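Local structure of N-acylethanolamine-hydrolyzing acid amidase subunit beta (Caenorhabditis elegans, 6DY3) at residues T31-F36 against Y225-T230. The protein probably hydrolyses bioactive fatty acid amides such as N-palmitoylethanolamine to ethanolamine and free fatty acids, as one subunit of an autocatalytically cleaved heterodimer. Residues are numbered along the deposited sequence; the frame is centred on the assembly and turned at random.
Sequences TIHVDF and YFRQST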
loop_
_atom_site.group_PDB
_atom_site.type_symbol
_atom_site.label_atom_id
_atom_site.label_comp_id
_atom_site.label_asym_id
_atom_site.label_seq_id
_atom_site.Cartn_x
_atom_site.Cartn_y
_atom_site.Cartn_z
ATOM N N THR B 31 -1.129 4.404 12.204
ATOM C CA THR B 31 -1.788 3.524 11.247
ATOM C C THR B 31 -3.295 3.568 11.470
ATOM O O THR B 31 -3.773 3.378 12.593
ATOM C CB THR B 31 -1.272 2.089 11.387
ATOM O OG1 THR B 31 0.136 2.055 11.131
ATOM C CG2 THR B 31 -1.970 1.160 10.398
ATOM N N ILE B 32 -4.045 3.813 10.394
ATOM C CA ILE B 32 -5.490 3.984 10.476
ATOM C C ILE B 32 -6.163 3.234 9.333
ATOM O O ILE B 32 -5.562 2.979 8.285
ATOM C CB ILE B 32 -5.881 5.483 10.453
ATOM C CG1 ILE B 32 -5.390 6.138 9.157
ATOM C CG2 ILE B 32 -5.321 6.203 11.677
ATOM C CD1 ILE B 32 -5.871 7.557 8.959
ATOM N N HIS B 33 -7.415 2.855 9.557
ATOM C CA HIS B 33 -8.278 2.320 8.516
ATOM C C HIS B 33 -9.297 3.387 8.140
ATOM O O HIS B 33 -9.838 4.075 9.010
ATOM C CB HIS B 33 -8.986 1.041 8.982
ATOM C CG HIS B 33 -9.944 0.485 7.977
ATOM N ND1 HIS B 33 -11.226 0.965 7.833
ATOM C CD2 HIS B 33 -9.809 -0.506 7.063
ATOM C CE1 HIS B 33 -11.842 0.297 6.875
ATOM N NE2 HIS B 33 -11.004 -0.601 6.389
ATOM N N VAL B 34 -9.542 3.540 6.843
ATOM C CA VAL B 34 -10.348 4.636 6.324
ATOM C C VAL B 34 -11.423 4.084 5.400
ATOM O O VAL B 34 -11.156 3.209 4.569
ATOM C CB VAL B 34 -9.479 5.670 5.581
ATOM C CG1 VAL B 34 -10.352 6.652 4.822
ATOM C CG2 VAL B 34 -8.577 6.403 6.568
ATOM N N ASP B 35 -12.644 4.591 5.557
ATOM C CA ASP B 35 -13.725 4.378 4.604
ATOM C C ASP B 35 -13.978 5.690 3.870
ATOM O O ASP B 35 -14.310 6.701 4.497
ATOM C CB ASP B 35 -14.999 3.906 5.306
ATOM C CG ASP B 35 -15.047 2.394 5.495
ATOM O OD1 ASP B 35 -15.757 1.934 6.416
ATOM O OD2 ASP B 35 -14.377 1.665 4.733
ATOM N N PHE B 36 -13.800 5.676 2.549
ATOM C CA PHE B 36 -14.065 6.843 1.714
ATOM C C PHE B 36 -15.526 6.788 1.287
ATOM O O PHE B 36 -15.917 5.924 0.494
ATOM C CB PHE B 36 -13.133 6.877 0.506
ATOM C CG PHE B 36 -11.687 7.112 0.855
ATOM C CD1 PHE B 36 -10.854 6.056 1.175
ATOM C CD2 PHE B 36 -11.161 8.394 0.860
ATOM C CE1 PHE B 36 -9.526 6.272 1.491
ATOM C CE2 PHE B 36 -9.827 8.616 1.177
ATOM C CZ PHE B 36 -9.012 7.552 1.494
ATOM N N TYR B 225 -15.731 -6.581 7.182
ATOM C CA TYR B 225 -14.598 -7.438 7.513
ATOM C C TYR B 225 -13.291 -6.652 7.520
ATOM O O TYR B 225 -12.524 -6.704 8.490
ATOM C CB TYR B 225 -14.518 -8.597 6.520
ATOM C CG TYR B 225 -13.326 -9.480 6.753
ATOM C CD1 TYR B 225 -13.345 -10.455 7.741
ATOM C CD2 TYR B 225 -12.167 -9.324 6.000
ATOM C CE1 TYR B 225 -12.253 -11.262 7.967
ATOM C CE2 TYR B 225 -11.064 -10.127 6.218
ATOM C CZ TYR B 225 -11.114 -11.096 7.205
ATOM O OH TYR B 225 -10.019 -11.897 7.432
ATOM N N PHE B 226 -13.015 -5.926 6.433
ATOM C CA PHE B 226 -11.771 -5.172 6.322
ATOM C C PHE B 226 -11.608 -4.172 7.459
ATOM O O PHE B 226 -10.478 -3.862 7.857
ATOM C CB PHE B 226 -11.733 -4.459 4.970
ATOM C CG PHE B 226 -10.449 -3.732 4.687
ATOM C CD1 PHE B 226 -10.450 -2.608 3.873
ATOM C CD2 PHE B 226 -9.240 -4.181 5.208
ATOM C CE1 PHE B 226 -9.274 -1.933 3.597
ATOM C CE2 PHE B 226 -8.059 -3.513 4.940
ATOM C CZ PHE B 226 -8.073 -2.387 4.130
ATOM N N ARG B 227 -12.719 -3.653 7.989
ATOM C CA ARG B 227 -12.678 -2.651 9.049
ATOM C C ARG B 227 -12.174 -3.208 10.374
ATOM O O ARG B 227 -11.861 -2.424 11.277
ATOM C CB ARG B 227 -14.073 -2.046 9.244
ATOM C CG ARG B 227 -14.086 -0.743 10.017
ATOM C CD ARG B 227 -15.492 -0.151 10.122
ATOM N NE ARG B 227 -16.091 0.091 8.808
ATOM C CZ ARG B 227 -17.071 -0.633 8.264
ATOM N NH1 ARG B 227 -17.600 -1.662 8.920
ATOM N NH2 ARG B 227 -17.533 -0.320 7.058
ATOM N N GLN B 228 -12.095 -4.533 10.517
ATOM C CA GLN B 228 -11.673 -5.157 11.764
ATOM C C GLN B 228 -10.619 -6.239 11.559
ATOM O O GLN B 228 -10.252 -6.915 12.527
ATOM C CB GLN B 228 -12.885 -5.752 12.493
ATOM C CG GLN B 228 -13.664 -6.780 11.673
ATOM C CD GLN B 228 -13.034 -8.161 11.680
ATOM O OE1 GLN B 228 -12.885 -8.790 12.730
ATOM N NE2 GLN B 228 -12.640 -8.631 10.503
ATOM N N SER B 229 -10.128 -6.425 10.331
ATOM C CA SER B 229 -9.201 -7.505 10.017
ATOM C C SER B 229 -7.729 -7.116 10.150
ATOM O O SER B 229 -6.863 -7.989 10.039
ATOM C CB SER B 229 -9.464 -8.012 8.595
ATOM O OG SER B 229 -9.181 -7.002 7.646
ATOM N N THR B 230 -7.415 -5.846 10.374
ATOM C CA THR B 230 -6.026 -5.420 10.443
ATOM C C THR B 230 -5.499 -5.502 11.866
ATOM O O THR B 230 -6.215 -5.225 12.828
ATOM C CB THR B 230 -5.869 -3.998 9.915
ATOM O OG1 THR B 230 -6.411 -3.935 8.594
ATOM C CG2 THR B 230 -4.408 -3.595 9.871
#
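His33 turns its CG anti to the backbone N (chi1 177°), which sends the imidazole off the strand and against Phe226 and Arg227. The chain of Arg227 starts extended and then bends at chi3 (-58°), and this bend brings its guanidinium edge to the carboxylate of Asp35. The histidine ring is held on two sides. Its NE2/CD2 edge meets the face of Phe226 in an edge-to-face pair, with the ring centroids 4.5 Å apart and the planes at 78°. The nearest atoms are His33 NE2 and Phe226 CD1, at 3.3 Å. Over one face of the imidazole lies Arg227 CA, in a CH-pi contact 3.8 Å from the His33 ring centroid. Beyond the histidine, the arginine binds Asp35 side-on. Arg227 NH2 donates to Asp35 OD1 at 2.9 Å, and Arg227 NE reaches the same OD1 at 3.0 Å. That oxygen lies almost in the guanidinium plane, but the carboxylate is turned steeply to it. A lysine in place of Arg227 has a single side-chain nitrogen, and would probably leave Asp35 OD1 short of one bond and the carboxylate freer to turn. In this Ntn-hydrolase chain, the contact packs edge strand 31-38 of an antiparallel sheet against the C-terminal region around helix 222-226, at the subunit interface. A strand of the alpha subunit pairs in parallel with strand 31-38, continuing the sheet. His16 of the alpha subunit makes a further hydrogen bond with Asp35 OD1 through its NE2. Within this chain, Asp224 forms a salt bridge with Arg227 NH1. The arginine thus lies between two carboxylates, which would be expected to stabilise its positive charge. The bonds gathered on OD1 would likewise be expected to keep buried Asp35 ionised, linking Arg227, the edge strand and the alpha subunit through one oxygen.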